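Local coordinates for Beta/gama crystallin family protein (Methanosarcina acetivorans, PDB 3HZ2) that binds calcium ions through a betagamma-crystallin domain, the C-terminal part of a longer archaeal protein, at residues 25-36 against 74-82; 1-9 against 16-24. All blocks are in the same frame, centred on the assembly; numbering follows the deposited sequence.

Interaction 1: 25-36 against 74-82; sequences PGAGDNLNDKIS and PDNSISSFR. With CA (calcium ion), chain F; CA (calcium ion), chain E.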
ATOM      1  N   PRO A  25       8.330   5.941  -3.038  1.00 13.17           N
ATOM      2  CA  PRO A  25       8.151   7.236  -2.373  1.00 14.11           C
ATOM      3  C   PRO A  25       6.956   8.026  -2.897  1.00 15.03           C
ATOM      4  O   PRO A  25       6.622   9.084  -2.361  1.00 14.92           O
ATOM      5  CB  PRO A  25       9.480   7.938  -2.636  1.00 14.88           C
ATOM      6  CG  PRO A  25       9.854   7.423  -3.991  1.00 15.27           C
ATOM      7  CD  PRO A  25       9.533   5.947  -3.889  1.00 13.80           C
ATOM      8  N   GLY A  26       6.315   7.503  -3.939  1.00 13.70           N
ATOM      9  CA  GLY A  26       5.159   8.166  -4.515  1.00 15.30           C
ATOM     10  C   GLY A  26       3.933   7.267  -4.571  1.00 16.08           C
ATOM     11  O   GLY A  26       2.924   7.625  -5.180  1.00 16.57           O
ATOM     12  N   ALA A  27       4.029   6.098  -3.938  1.00 14.84           N
ATOM     13  CA  ALA A  27       2.940   5.122  -3.881  1.00 15.82           C
ATOM     14  C   ALA A  27       2.706   4.346  -5.177  1.00 17.21           C
ATOM     15  O   ALA A  27       1.645   3.747  -5.361  1.00 17.65           O
ATOM     16  CB  ALA A  27       1.637   5.800  -3.438  1.00 15.41           C
ATOM     17  N   GLY A  28       3.688   4.356  -6.073  1.00 19.28           N
ATOM     18  CA  GLY A  28       3.546   3.616  -7.313  1.00 21.63           C
ATOM     19  C   GLY A  28       3.100   4.397  -8.534  1.00 24.55           C
ATOM     20  O   GLY A  28       3.173   5.625  -8.571  1.00 25.88           O
ATOM     21  N   ASP A  29       2.626   3.661  -9.536  1.00 24.98           N
ATOM     22  CA  ASP A  29       2.172   4.237 -10.798  1.00 25.50           C
ATOM     23  C   ASP A  29       0.770   4.846 -10.733  1.00 23.37           C
ATOM     24  O   ASP A  29      -0.228   4.132 -10.804  1.00 23.24           O
ATOM     25  CB  ASP A  29       2.211   3.159 -11.887  1.00 28.27           C
ATOM     26  CG  ASP A  29       1.914   3.706 -13.269  1.00 32.14           C
ATOM     27  OD1 ASP A  29       1.870   2.904 -14.226  1.00 35.21           O
ATOM     28  OD2 ASP A  29       1.727   4.935 -13.406  1.00 35.13           O
ATOM     29  N   ASN A  30       0.707   6.168 -10.607  1.00 22.13           N
ATOM     30  CA  ASN A  30      -0.562   6.889 -10.549  1.00 22.11           C
ATOM     31  C   ASN A  30      -1.564   6.372  -9.521  1.00 20.41           C
ATOM     32  O   ASN A  30      -2.775   6.374  -9.768  1.00 19.95           O
ATOM     33  CB  ASN A  30      -1.216   6.901 -11.934  1.00 27.09           C
ATOM     34  CG  ASN A  30      -0.588   7.920 -12.867  1.00 31.16           C
ATOM     35  OD1 ASN A  30      -0.923   7.983 -14.050  1.00 36.56           O
ATOM     36  ND2 ASN A  30       0.323   8.730 -12.336  1.00 35.32           N
ATOM     37  N   LEU A  31      -1.070   5.941  -8.368  1.00 16.17           N
ATOM     38  CA  LEU A  31      -1.948   5.438  -7.319  1.00 15.05           C
ATOM     39  C   LEU A  31      -1.875   6.265  -6.044  1.00 14.27           C
ATOM     40  O   LEU A  31      -2.306   5.817  -4.985  1.00 13.34           O
ATOM     41  CB  LEU A  31      -1.617   3.975  -7.004  1.00 15.92           C
ATOM     42  CG  LEU A  31      -2.095   2.983  -8.068  1.00 15.58           C
ATOM     43  CD1 LEU A  31      -1.508   1.608  -7.803  1.00 17.06           C
ATOM     44  CD2 LEU A  31      -3.612   2.933  -8.060  1.00 16.15           C
ATOM     45  N   ASN A  32      -1.321   7.468  -6.139  1.00 13.96           N
ATOM     46  CA  ASN A  32      -1.236   8.328  -4.969  1.00 13.05           C
ATOM     47  C   ASN A  32      -2.645   8.776  -4.578  1.00 12.82           C
ATOM     48  O   ASN A  32      -3.415   9.252  -5.415  1.00 11.03           O
ATOM     49  CB  ASN A  32      -0.355   9.541  -5.259  1.00 15.90           C
ATOM     50  CG  ASN A  32      -0.303  10.505  -4.097  1.00 16.54           C
ATOM     51  OD1 ASN A  32      -0.406  10.103  -2.938  1.00 16.05           O
ATOM     52  ND2 ASN A  32      -0.130  11.787  -4.398  1.00 18.64           N
ATOM     53  N   ASP A  33      -2.976   8.605  -3.304  1.00 11.29           N
ATOM     54  CA  ASP A  33      -4.290   8.969  -2.789  1.00 11.72           C
ATOM     55  C   ASP A  33      -5.434   8.215  -3.450  1.00 11.49           C
ATOM     56  O   ASP A  33      -6.515   8.772  -3.652  1.00 10.77           O
ATOM     57  CB  ASP A  33      -4.514  10.473  -2.928  1.00 13.65           C
ATOM     58  CG  ASP A  33      -3.646  11.256  -1.987  1.00 16.29           C
ATOM     59  OD1 ASP A  33      -3.313  10.674  -0.943  1.00 12.04           O
ATOM     60  OD2 ASP A  33      -3.304  12.422  -2.272  1.00 20.39           O
ATOM     61  N   LYS A  34      -5.196   6.946  -3.769  1.00 10.77           N
ATOM     62  CA  LYS A  34      -6.213   6.110  -4.400  1.00 11.02           C
ATOM     63  C   LYS A  34      -6.283   4.686  -3.843  1.00  9.92           C
ATOM     64  O   LYS A  34      -7.294   4.016  -3.999  1.00  8.22           O
ATOM     65  CB  LYS A  34      -5.958   5.985  -5.904  1.00 12.38           C
ATOM     66  CG  LYS A  34      -5.934   7.269  -6.690  1.00 13.93           C
ATOM     67  CD  LYS A  34      -5.774   6.929  -8.165  1.00 14.79           C
ATOM     68  CE  LYS A  34      -5.500   8.144  -9.013  1.00 16.45           C
ATOM     69  NZ  LYS A  34      -5.298   7.740 -10.429  1.00 21.37           N
ATOM     70  N   ILE A  35      -5.218   4.211  -3.210  1.00  9.36           N
ATOM     71  CA  ILE A  35      -5.205   2.834  -2.713  1.00  7.89           C
ATOM     72  C   ILE A  35      -6.316   2.477  -1.725  1.00  9.49           C
ATOM     73  O   ILE A  35      -6.488   3.136  -0.698  1.00 11.22           O
ATOM     74  CB  ILE A  35      -3.831   2.493  -2.106  1.00  7.98           C
ATOM     75  CG1 ILE A  35      -2.759   2.600  -3.197  1.00  8.80           C
ATOM     76  CG2 ILE A  35      -3.854   1.084  -1.521  1.00  7.91           C
ATOM     77  CD1 ILE A  35      -1.332   2.567  -2.683  1.00  7.30           C
ATOM     78  N   SER A  36      -7.056   1.414  -2.049  1.00  7.49           N
ATOM     79  CA  SER A  36      -8.174   0.947  -1.229  1.00  8.74           C
ATOM     80  C   SER A  36      -8.107  -0.509  -0.791  1.00  7.67           C
ATOM     81  O   SER A  36      -8.859  -0.933   0.087  1.00  8.69           O
ATOM     82  CB  SER A  36      -9.481   1.179  -1.967  1.00  8.28           C
ATOM     83  OG  SER A  36      -9.693   2.561  -2.117  1.00  8.43           O
ATOM     84  N   PRO A  74      -6.886   5.059   6.432  1.00 13.10           N
ATOM     85  CA  PRO A  74      -7.994   5.794   5.815  1.00 13.45           C
ATOM     86  C   PRO A  74      -7.992   5.545   4.306  1.00 11.88           C
ATOM     87  O   PRO A  74      -6.932   5.426   3.690  1.00 12.23           O
ATOM     88  CB  PRO A  74      -7.697   7.249   6.184  1.00 14.67           C
ATOM     89  CG  PRO A  74      -6.201   7.268   6.372  1.00 17.15           C
ATOM     90  CD  PRO A  74      -5.935   5.974   7.087  1.00 14.85           C
ATOM     91  N   ASP A  75      -9.173   5.462   3.711  1.00 10.80           N
ATOM     92  CA  ASP A  75      -9.271   5.197   2.281  1.00 11.54           C
ATOM     93  C   ASP A  75      -8.733   6.347   1.429  1.00 11.32           C
ATOM     94  O   ASP A  75      -8.841   7.511   1.808  1.00 11.78           O
ATOM     95  CB  ASP A  75     -10.728   4.899   1.912  1.00 11.87           C
ATOM     96  CG  ASP A  75     -10.867   4.324   0.519  1.00 11.77           C
ATOM     97  OD1 ASP A  75      -9.967   3.563   0.106  1.00  9.33           O
ATOM     98  OD2 ASP A  75     -11.876   4.620  -0.153  1.00 12.63           O
ATOM     99  N   ASN A  76      -8.135   6.006   0.287  1.00  9.64           N
ATOM    100  CA  ASN A  76      -7.583   6.999  -0.640  1.00  9.63           C
ATOM    101  C   ASN A  76      -6.606   7.964   0.013  1.00  9.20           C
ATOM    102  O   ASN A  76      -6.604   9.154  -0.308  1.00  8.33           O
ATOM    103  CB  ASN A  76      -8.715   7.813  -1.277  1.00  8.49           C
ATOM    104  CG  ASN A  76      -9.676   6.950  -2.038  1.00  8.32           C
ATOM    105  OD1 ASN A  76      -9.318   5.858  -2.436  1.00  5.99           O
ATOM    106  ND2 ASN A  76     -10.893   7.433  -2.257  1.00  6.26           N
ATOM    107  N   SER A  77      -5.764   7.462   0.906  1.00  9.14           N
ATOM    108  CA  SER A  77      -4.835   8.344   1.598  1.00 10.44           C
ATOM    109  C   SER A  77      -3.363   7.957   1.524  1.00 10.46           C
ATOM    110  O   SER A  77      -2.505   8.758   1.859  1.00 10.39           O
ATOM    111  CB  SER A  77      -5.237   8.458   3.064  1.00 12.62           C
ATOM    112  OG  SER A  77      -5.065   7.213   3.717  1.00 17.92           O
ATOM    113  N   ILE A  78      -3.058   6.733   1.118  1.00  8.93           N
ATOM    114  CA  ILE A  78      -1.657   6.327   1.037  1.00  9.39           C
ATOM    115  C   ILE A  78      -0.939   7.130  -0.044  1.00  8.85           C
ATOM    116  O   ILE A  78      -1.459   7.300  -1.145  1.00 10.64           O
ATOM    117  CB  ILE A  78      -1.538   4.817   0.736  1.00  9.55           C
ATOM    118  CG1 ILE A  78      -2.085   4.023   1.927  1.00  9.48           C
ATOM    119  CG2 ILE A  78      -0.081   4.449   0.438  1.00  9.44           C
ATOM    120  CD1 ILE A  78      -2.193   2.538   1.688  1.00 11.40           C
ATOM    121  N   SER A  79       0.252   7.636   0.273  1.00  9.62           N
ATOM    122  CA  SER A  79       1.018   8.419  -0.693  1.00  8.28           C
ATOM    123  C   SER A  79       2.436   7.915  -0.913  1.00  8.03           C
ATOM    124  O   SER A  79       3.148   8.412  -1.782  1.00 10.01           O
ATOM    125  CB  SER A  79       1.052   9.888  -0.278  1.00  9.94           C
ATOM    126  OG  SER A  79      -0.218  10.473  -0.483  1.00 10.63           O
ATOM    127  N   SER A  80       2.847   6.936  -0.117  1.00  8.22           N
ATOM    128  CA  SER A  80       4.169   6.342  -0.258  1.00  7.20           C
ATOM    129  C   SER A  80       4.252   5.116   0.629  1.00  7.48           C
ATOM    130  O   SER A  80       3.510   4.989   1.599  1.00  7.81           O
ATOM    131  CB  SER A  80       5.280   7.341   0.117  1.00  5.12           C
ATOM    132  OG  SER A  80       5.206   7.735   1.479  1.00  7.75           O
ATOM    133  N   PHE A  81       5.127   4.188   0.271  1.00  7.24           N
ATOM    134  CA  PHE A  81       5.299   2.989   1.076  1.00  8.62           C
ATOM    135  C   PHE A  81       6.639   2.340   0.794  1.00  9.30           C
ATOM    136  O   PHE A  81       7.184   2.461  -0.305  1.00 10.11           O
ATOM    137  CB  PHE A  81       4.132   1.998   0.865  1.00  8.75           C
ATOM    138  CG  PHE A  81       3.916   1.565  -0.566  1.00 10.33           C
ATOM    139  CD1 PHE A  81       4.672   0.536  -1.125  1.00  9.28           C
ATOM    140  CD2 PHE A  81       2.927   2.162  -1.341  1.00  8.93           C
ATOM    141  CE1 PHE A  81       4.442   0.109  -2.432  1.00 10.51           C
ATOM    142  CE2 PHE A  81       2.688   1.745  -2.648  1.00 11.15           C
ATOM    143  CZ  PHE A  81       3.447   0.717  -3.195  1.00 10.81           C
ATOM    144  N   ARG A  82       7.182   1.677   1.807  1.00 10.14           N
ATOM    145  CA  ARG A  82       8.468   1.018   1.673  1.00 12.23           C
ATOM    146  C   ARG A  82       8.564  -0.190   2.581  1.00 13.22           C
ATOM    147  O   ARG A  82       7.785  -0.351   3.524  1.00 12.59           O
ATOM    148  CB  ARG A  82       9.602   1.992   1.997  1.00 12.66           C
ATOM    149  CG  ARG A  82       9.554   2.564   3.404  1.00 15.18           C
ATOM    150  CD  ARG A  82      10.717   3.520   3.628  1.00 19.65           C
ATOM    151  NE  ARG A  82      10.544   4.331   4.830  1.00 22.28           N
ATOM    152  CZ  ARG A  82      11.343   5.341   5.169  1.00 23.39           C
ATOM    153  NH1 ARG A  82      12.373   5.662   4.394  1.00 23.58           N
ATOM    154  NH2 ARG A  82      11.108   6.037   6.275  1.00 20.51           N
TER
HETATM  155 CA    CA F 102      -2.113  11.132   1.167  1.00 14.17          CA
HETATM  156 CA    CA E 101      -9.814   4.127  -4.032  1.00  9.26          CA
HETATM  157  O   HOH W   1      -2.874   5.533  -2.564  1.00 15.41           O
HETATM  158  O   HOH W   2      -5.300   4.590   1.319  1.00  6.99           O
HETATM  159  O   HOH W   3     -12.097   4.287  -2.634  1.00 13.92           O
HETATM  160  O   HOH W   4      -9.687   6.049  -5.740  1.00  8.33           O
HETATM  161  O   HOH W   5     -11.850   3.562  -5.680  1.00 16.06           O
HETATM  162  O   HOH W   6      -4.438  12.225   2.187  1.00 41.42           O
HETATM  163  O   HOH W   7      -1.295  13.674   0.391  1.00 21.95           O
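Asn76 and Asp33 meet where two loops of the betagamma-crystallin domain pair, and each sends a side-chain oxygen to a different calcium ion whose other ligands lie partly on the opposite loop. For Asn76, CB rests against Asp33 O at 3.4 Å. CG is set beside the backbone N (chi1 -60°), which carries the amide to the metal: Asn76 OD1 binds one calcium at 2.4 Å. Lys34 O and Ser36 OG of the facing loop bind the same ion, with three waters and Glu9 O. At the other branch, Asn76 ND2 makes a weak bond to one of these waters, which also donates to Asp75 OD2.

The second ion repeats this with the loops interchanged. Asp33 OD1 binds it at 2.5 Å, beside Ser77 O, Ser79 OG, two waters and Glu49 O. Each liganding hydroxyl also gives its proton across the contact in a bond modelled as very short, Ser36 OG to Asp75 OD1 and Ser79 OG to Asn32 OD1. These acceptors come from the residue just before each side-chain ligand.

Between the ions, Asp33 N donates to Ile78 O (2.9 Å, 163° at the hydrogen), and its counterpart from Asn76 N to Ile35 O is weak at 3.5 Å. In the domain interior, Ile35 and Ile78 cross obliquely, CD1 of Ile35 lying 3.9 Å from CG2 of Ile78. Phe81 extends this apolar layer, its CE2 lying 4.1 Å from Ile35 CD1. One water donates to Leu31 O and Ile78 O and accepts from Ile35 N.

This is the paired calcium-binding motif of the superfamily. With their protons committed to Asp75 and Asn32, both serine hydroxyls can turn lone pairs to the metals, and each ion probably offsets the repulsion among its crowded oxygens, so that binding and loop pairing are likely to support one another.

Interaction 2: 1-9 against 16-24; sequences NAAEVIVYE and KSFDATSDQ. With CA (calcium ion), chain E.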
ATOM      1  N   ASN A   1      11.479 -15.398  -2.212  1.00 40.12           N
ATOM      2  CA  ASN A   1      10.604 -14.886  -1.118  1.00 38.87           C
ATOM      3  C   ASN A   1      10.833 -13.398  -0.883  1.00 37.49           C
ATOM      4  O   ASN A   1      10.455 -12.862   0.160  1.00 37.69           O
ATOM      5  CB  ASN A   1      10.876 -15.655   0.175  1.00 41.21           C
ATOM      6  CG  ASN A   1      10.532 -17.124   0.059  1.00 43.13           C
ATOM      7  OD1 ASN A   1      10.726 -17.896   0.998  1.00 43.91           O
ATOM      8  ND2 ASN A   1      10.015 -17.519  -1.099  1.00 44.66           N
ATOM      9  N   ALA A   2      11.458 -12.739  -1.854  1.00 34.52           N
ATOM     10  CA  ALA A   2      11.732 -11.310  -1.758  1.00 31.57           C
ATOM     11  C   ALA A   2      10.435 -10.560  -1.464  1.00 29.11           C
ATOM     12  O   ALA A   2       9.375 -10.920  -1.975  1.00 28.48           O
ATOM     13  CB  ALA A   2      12.348 -10.809  -3.060  1.00 32.50           C
ATOM     14  N   ALA A   3      10.524  -9.523  -0.636  1.00 25.78           N
ATOM     15  CA  ALA A   3       9.356  -8.731  -0.266  1.00 21.19           C
ATOM     16  C   ALA A   3       8.585  -8.248  -1.491  1.00 18.60           C
ATOM     17  O   ALA A   3       9.172  -7.792  -2.472  1.00 17.31           O
ATOM     18  CB  ALA A   3       9.782  -7.542   0.586  1.00 21.87           C
ATOM     19  N   GLU A   4       7.263  -8.355  -1.431  1.00 16.38           N
ATOM     20  CA  GLU A   4       6.421  -7.927  -2.538  1.00 14.52           C
ATOM     21  C   GLU A   4       5.037  -7.532  -2.050  1.00 11.98           C
ATOM     22  O   GLU A   4       4.477  -8.171  -1.167  1.00 10.96           O
ATOM     23  CB  GLU A   4       6.293  -9.044  -3.572  1.00 15.89           C
ATOM     24  CG  GLU A   4       5.433  -8.672  -4.767  1.00 17.98           C
ATOM     25  CD  GLU A   4       5.348  -9.785  -5.789  1.00 20.41           C
ATOM     26  OE1 GLU A   4       4.817  -9.540  -6.893  1.00 20.32           O
ATOM     27  OE2 GLU A   4       5.809 -10.907  -5.488  1.00 21.68           O
ATOM     28  N   VAL A   5       4.491  -6.472  -2.630  1.00 10.28           N
ATOM     29  CA  VAL A   5       3.165  -6.010  -2.243  1.00  9.31           C
ATOM     30  C   VAL A   5       2.443  -5.480  -3.469  1.00 10.16           C
ATOM     31  O   VAL A   5       3.050  -4.833  -4.321  1.00 10.90           O
ATOM     32  CB  VAL A   5       3.248  -4.884  -1.168  1.00 10.82           C
ATOM     33  CG1 VAL A   5       4.020  -3.684  -1.710  1.00  8.43           C
ATOM     34  CG2 VAL A   5       1.847  -4.465  -0.742  1.00  8.91           C
ATOM     35  N   ILE A   6       1.153  -5.785  -3.571  1.00  9.78           N
ATOM     36  CA  ILE A   6       0.354  -5.299  -4.683  1.00  8.85           C
ATOM     37  C   ILE A   6      -0.726  -4.390  -4.107  1.00  9.36           C
ATOM     38  O   ILE A   6      -1.452  -4.768  -3.186  1.00  8.88           O
ATOM     39  CB  ILE A   6      -0.314  -6.451  -5.470  1.00  9.59           C
ATOM     40  CG1 ILE A   6       0.721  -7.528  -5.807  1.00 10.27           C
ATOM     41  CG2 ILE A   6      -0.911  -5.904  -6.769  1.00  8.71           C
ATOM     42  CD1 ILE A   6       0.170  -8.683  -6.621  1.00 12.41           C
ATOM     43  N   VAL A   7      -0.807  -3.178  -4.639  1.00  9.42           N
ATOM     44  CA  VAL A   7      -1.789  -2.207  -4.180  1.00  8.64           C
ATOM     45  C   VAL A   7      -2.847  -2.027  -5.259  1.00  8.59           C
ATOM     46  O   VAL A   7      -2.551  -2.113  -6.452  1.00  7.51           O
ATOM     47  CB  VAL A   7      -1.124  -0.850  -3.865  1.00  9.17           C
ATOM     48  CG1 VAL A   7      -0.189  -1.004  -2.670  1.00  8.25           C
ATOM     49  CG2 VAL A   7      -0.343  -0.349  -5.082  1.00 10.17           C
ATOM     50  N   TYR A   8      -4.082  -1.781  -4.838  1.00  9.25           N
ATOM     51  CA  TYR A   8      -5.179  -1.626  -5.786  1.00  8.20           C
ATOM     52  C   TYR A   8      -5.992  -0.364  -5.584  1.00  8.92           C
ATOM     53  O   TYR A   8      -6.174   0.106  -4.458  1.00  5.85           O
ATOM     54  CB  TYR A   8      -6.117  -2.825  -5.702  1.00  8.47           C
ATOM     55  CG  TYR A   8      -5.435  -4.157  -5.874  1.00  9.31           C
ATOM     56  CD1 TYR A   8      -4.702  -4.727  -4.832  1.00  8.99           C
ATOM     57  CD2 TYR A   8      -5.536  -4.860  -7.073  1.00  8.67           C
ATOM     58  CE1 TYR A   8      -4.089  -5.968  -4.980  1.00 10.37           C
ATOM     59  CE2 TYR A   8      -4.928  -6.103  -7.232  1.00 12.10           C
ATOM     60  CZ  TYR A   8      -4.208  -6.652  -6.182  1.00 11.05           C
ATOM     61  OH  TYR A   8      -3.621  -7.890  -6.332  1.00 10.65           O
ATOM     62  N   GLU A   9      -6.499   0.157  -6.695  1.00  9.16           N
ATOM     63  CA  GLU A   9      -7.307   1.364  -6.700  1.00  9.60           C
ATOM     64  C   GLU A   9      -8.626   1.199  -5.946  1.00 10.01           C
ATOM     65  O   GLU A   9      -8.976   2.036  -5.135  1.00  8.38           O
ATOM     66  CB  GLU A   9      -7.589   1.786  -8.147  1.00  9.94           C
ATOM     67  CG  GLU A   9      -8.348   3.098  -8.281  1.00 12.41           C
ATOM     68  CD  GLU A   9      -8.617   3.470  -9.730  1.00 13.03           C
ATOM     69  OE1 GLU A   9      -9.166   4.565  -9.968  1.00 14.94           O
ATOM     70  OE2 GLU A   9      -8.288   2.669 -10.630  1.00 11.31           O
ATOM     71  N   LYS A  16      -7.022   0.106 -11.061  1.00 10.30           N
ATOM     72  CA  LYS A  16      -5.596   0.129 -11.368  1.00 12.93           C
ATOM     73  C   LYS A  16      -4.840  -0.570 -10.243  1.00 13.31           C
ATOM     74  O   LYS A  16      -5.191  -0.431  -9.072  1.00 11.67           O
ATOM     75  CB  LYS A  16      -5.111   1.579 -11.492  1.00 14.26           C
ATOM     76  CG  LYS A  16      -3.629   1.728 -11.815  1.00 18.78           C
ATOM     77  CD  LYS A  16      -3.303   1.213 -13.210  1.00 23.48           C
ATOM     78  CE  LYS A  16      -1.804   1.251 -13.487  1.00 27.07           C
ATOM     79  NZ  LYS A  16      -1.246   2.625 -13.343  1.00 29.46           N
ATOM     80  N   SER A  17      -3.818  -1.340 -10.599  1.00 12.17           N
ATOM     81  CA  SER A  17      -3.027  -2.030  -9.590  1.00 11.90           C
ATOM     82  C   SER A  17      -1.554  -1.834  -9.889  1.00 11.21           C
ATOM     83  O   SER A  17      -1.178  -1.509 -11.017  1.00 10.23           O
ATOM     84  CB  SER A  17      -3.358  -3.526  -9.563  1.00 11.45           C
ATOM     85  OG  SER A  17      -2.890  -4.183 -10.724  1.00 12.78           O
ATOM     86  N   PHE A  18      -0.723  -2.018  -8.871  1.00 10.61           N
ATOM     87  CA  PHE A  18       0.720  -1.871  -9.023  1.00 11.33           C
ATOM     88  C   PHE A  18       1.414  -2.929  -8.185  1.00 12.38           C
ATOM     89  O   PHE A  18       1.173  -3.037  -6.984  1.00 11.24           O
ATOM     90  CB  PHE A  18       1.178  -0.486  -8.559  1.00 13.02           C
ATOM     91  CG  PHE A  18       2.645  -0.236  -8.772  1.00 13.94           C
ATOM     92  CD1 PHE A  18       3.149  -0.043 -10.055  1.00 15.10           C
ATOM     93  CD2 PHE A  18       3.527  -0.219  -7.696  1.00 14.29           C
ATOM     94  CE1 PHE A  18       4.516   0.165 -10.264  1.00 16.83           C
ATOM     95  CE2 PHE A  18       4.894  -0.014  -7.892  1.00 15.39           C
ATOM     96  CZ  PHE A  18       5.389   0.178  -9.181  1.00 14.14           C
ATOM     97  N   ASP A  19       2.276  -3.709  -8.828  1.00 12.89           N
ATOM     98  CA  ASP A  19       3.015  -4.764  -8.144  1.00 14.80           C
ATOM     99  C   ASP A  19       4.385  -4.202  -7.776  1.00 14.47           C
ATOM    100  O   ASP A  19       5.220  -3.974  -8.648  1.00 15.61           O
ATOM    101  CB  ASP A  19       3.175  -5.970  -9.072  1.00 17.16           C
ATOM    102  CG  ASP A  19       3.634  -7.215  -8.340  1.00 20.31           C
ATOM    103  OD1 ASP A  19       4.487  -7.099  -7.440  1.00 20.41           O
ATOM    104  OD2 ASP A  19       3.146  -8.314  -8.675  1.00 24.20           O
ATOM    105  N   ALA A  20       4.611  -3.985  -6.485  1.00 13.69           N
ATOM    106  CA  ALA A  20       5.872  -3.424  -6.023  1.00 13.80           C
ATOM    107  C   ALA A  20       6.807  -4.425  -5.351  1.00 14.09           C
ATOM    108  O   ALA A  20       6.395  -5.202  -4.489  1.00 12.06           O
ATOM    109  CB  ALA A  20       5.598  -2.264  -5.068  1.00 12.99           C
ATOM    110  N   THR A  21       8.071  -4.393  -5.759  1.00 13.53           N
ATOM    111  CA  THR A  21       9.093  -5.252  -5.181  1.00 14.66           C
ATOM    112  C   THR A  21      10.205  -4.355  -4.645  1.00 15.28           C
ATOM    113  O   THR A  21      11.221  -4.832  -4.138  1.00 16.86           O
ATOM    114  CB  THR A  21       9.671  -6.234  -6.218  1.00 14.72           C
ATOM    115  OG1 THR A  21      10.105  -5.513  -7.379  1.00 15.27           O
ATOM    116  CG2 THR A  21       8.619  -7.258  -6.616  1.00 14.59           C
ATOM    117  N   SER A  22       9.992  -3.047  -4.759  1.00 14.97           N
ATOM    118  CA  SER A  22      10.950  -2.053  -4.282  1.00 14.50           C
ATOM    119  C   SER A  22      10.179  -0.899  -3.650  1.00 15.00           C
ATOM    120  O   SER A  22       8.967  -0.781  -3.839  1.00 14.61           O
ATOM    121  CB  SER A  22      11.819  -1.540  -5.438  1.00 15.79           C
ATOM    122  OG  SER A  22      11.029  -0.955  -6.456  1.00 17.59           O
ATOM    123  N   ASP A  23      10.879  -0.047  -2.907  1.00 14.66           N
ATOM    124  CA  ASP A  23      10.235   1.075  -2.233  1.00 15.22           C
ATOM    125  C   ASP A  23       9.593   2.086  -3.179  1.00 13.92           C
ATOM    126  O   ASP A  23      10.099   2.343  -4.271  1.00 13.39           O
ATOM    127  CB  ASP A  23      11.239   1.757  -1.302  1.00 15.96           C
ATOM    128  CG  ASP A  23      11.760   0.813  -0.232  1.00 18.45           C
ATOM    129  OD1 ASP A  23      11.172  -0.283  -0.063  1.00 19.40           O
ATOM    130  OD2 ASP A  23      12.747   1.161   0.443  1.00 19.14           O
ATOM    131  N   GLN A  24       8.471   2.658  -2.744  1.00 13.50           N
ATOM    132  CA  GLN A  24       7.715   3.617  -3.546  1.00 12.02           C
ATOM    133  C   GLN A  24       7.465   4.940  -2.821  1.00 12.74           C
ATOM    134  O   GLN A  24       6.489   5.075  -2.083  1.00 11.69           O
ATOM    135  CB  GLN A  24       6.366   3.002  -3.931  1.00 11.22           C
ATOM    136  CG  GLN A  24       6.466   1.701  -4.714  1.00 12.60           C
ATOM    137  CD  GLN A  24       7.138   1.886  -6.055  1.00 13.76           C
ATOM    138  OE1 GLN A  24       6.850   2.841  -6.770  1.00 13.18           O
ATOM    139  NE2 GLN A  24       8.028   0.966  -6.411  1.00 14.35           N
TER
HETATM  140 CA    CA E 101      -9.814   4.127  -4.032  1.00  9.26          CA
HETATM  141  O   HOH W   8      11.760  -7.240  -2.977  1.00 21.11           O
HETATM  142  O   HOH W   3     -12.097   4.287  -2.634  1.00 13.92           O
HETATM  143  O   HOH W   4      -9.687   6.049  -5.740  1.00  8.33           O
HETATM  144  O   HOH W   5     -11.850   3.562  -5.680  1.00 16.06           O
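Glu9 and Lys16 pair at the loop end of an antiparallel beta hairpin, strands 4-8 and 17-20 of the first Greek key motif, next to a calcium ion. Glu9 O is a ligand of that ion at 2.5 Å, and two bonds to Lys16 hold the residue in place. Glu9 N donates to Lys16 O at 2.8 Å. In return Lys16 N gives an almost straight bond to Glu9 OE2 (2.9 Å, 175° at the hydrogen), using the anti lone pair of the carboxylate. The glutamate reaches it because CG stands opposite the backbone N (chi1 -176°) and the chain beyond is extended; it crosses the lysine side chain at about a right angle. Lys16 NZ turns elsewhere, to Asp29 O.

Behind this clamp the strands pair regularly. Val7 with Phe18 and Val5 with Ala20 are hydrogen-bonded pairs, each joined by two backbone bonds. On their face Val7 CG2 lies 3.8 Å from Phe18 CB, the two side chains running side by side, and Leu31 and Ile35 pack on Val7 from the interior. The opposite face carries the non-hydrogen-bonded pairs: Tyr8 CD2 meets Ser17 CB at 3.6 Å, and Ile6 CD1 leans on the Asp19 carboxylate.

Farther out, the carboxylates of Glu4 and Asp19 meet with their planes 30° apart. Glu4 OE1 is only 2.5 Å from Asp19 OD1 and 2.7 Å from Asp19 OD2, a closeness that suggests one of the two acids is protonated and donates to the other. Past them, a single water donates to both Ala3 O and Thr21 O, bridging the strands as they part.

From the N terminus, the chain first closes interaction 2, a short hairpin loop in which strand 17-20 returns along strand 4-8 at the edge of the four-stranded sheet. It then runs directly into 25-36, which pairs with 74-82 near the C terminus to form interaction 1, closing a much larger loop that encloses strands of both sheets. The contacts are therefore in series, neither nested nor crossed. They meet in two places: Gln24 N probably bonds Phe81 O, and Ser36 N probably bonds Tyr8 O, close to the calcium ion they share. Together they tie the first Greek key to the last strand of the second.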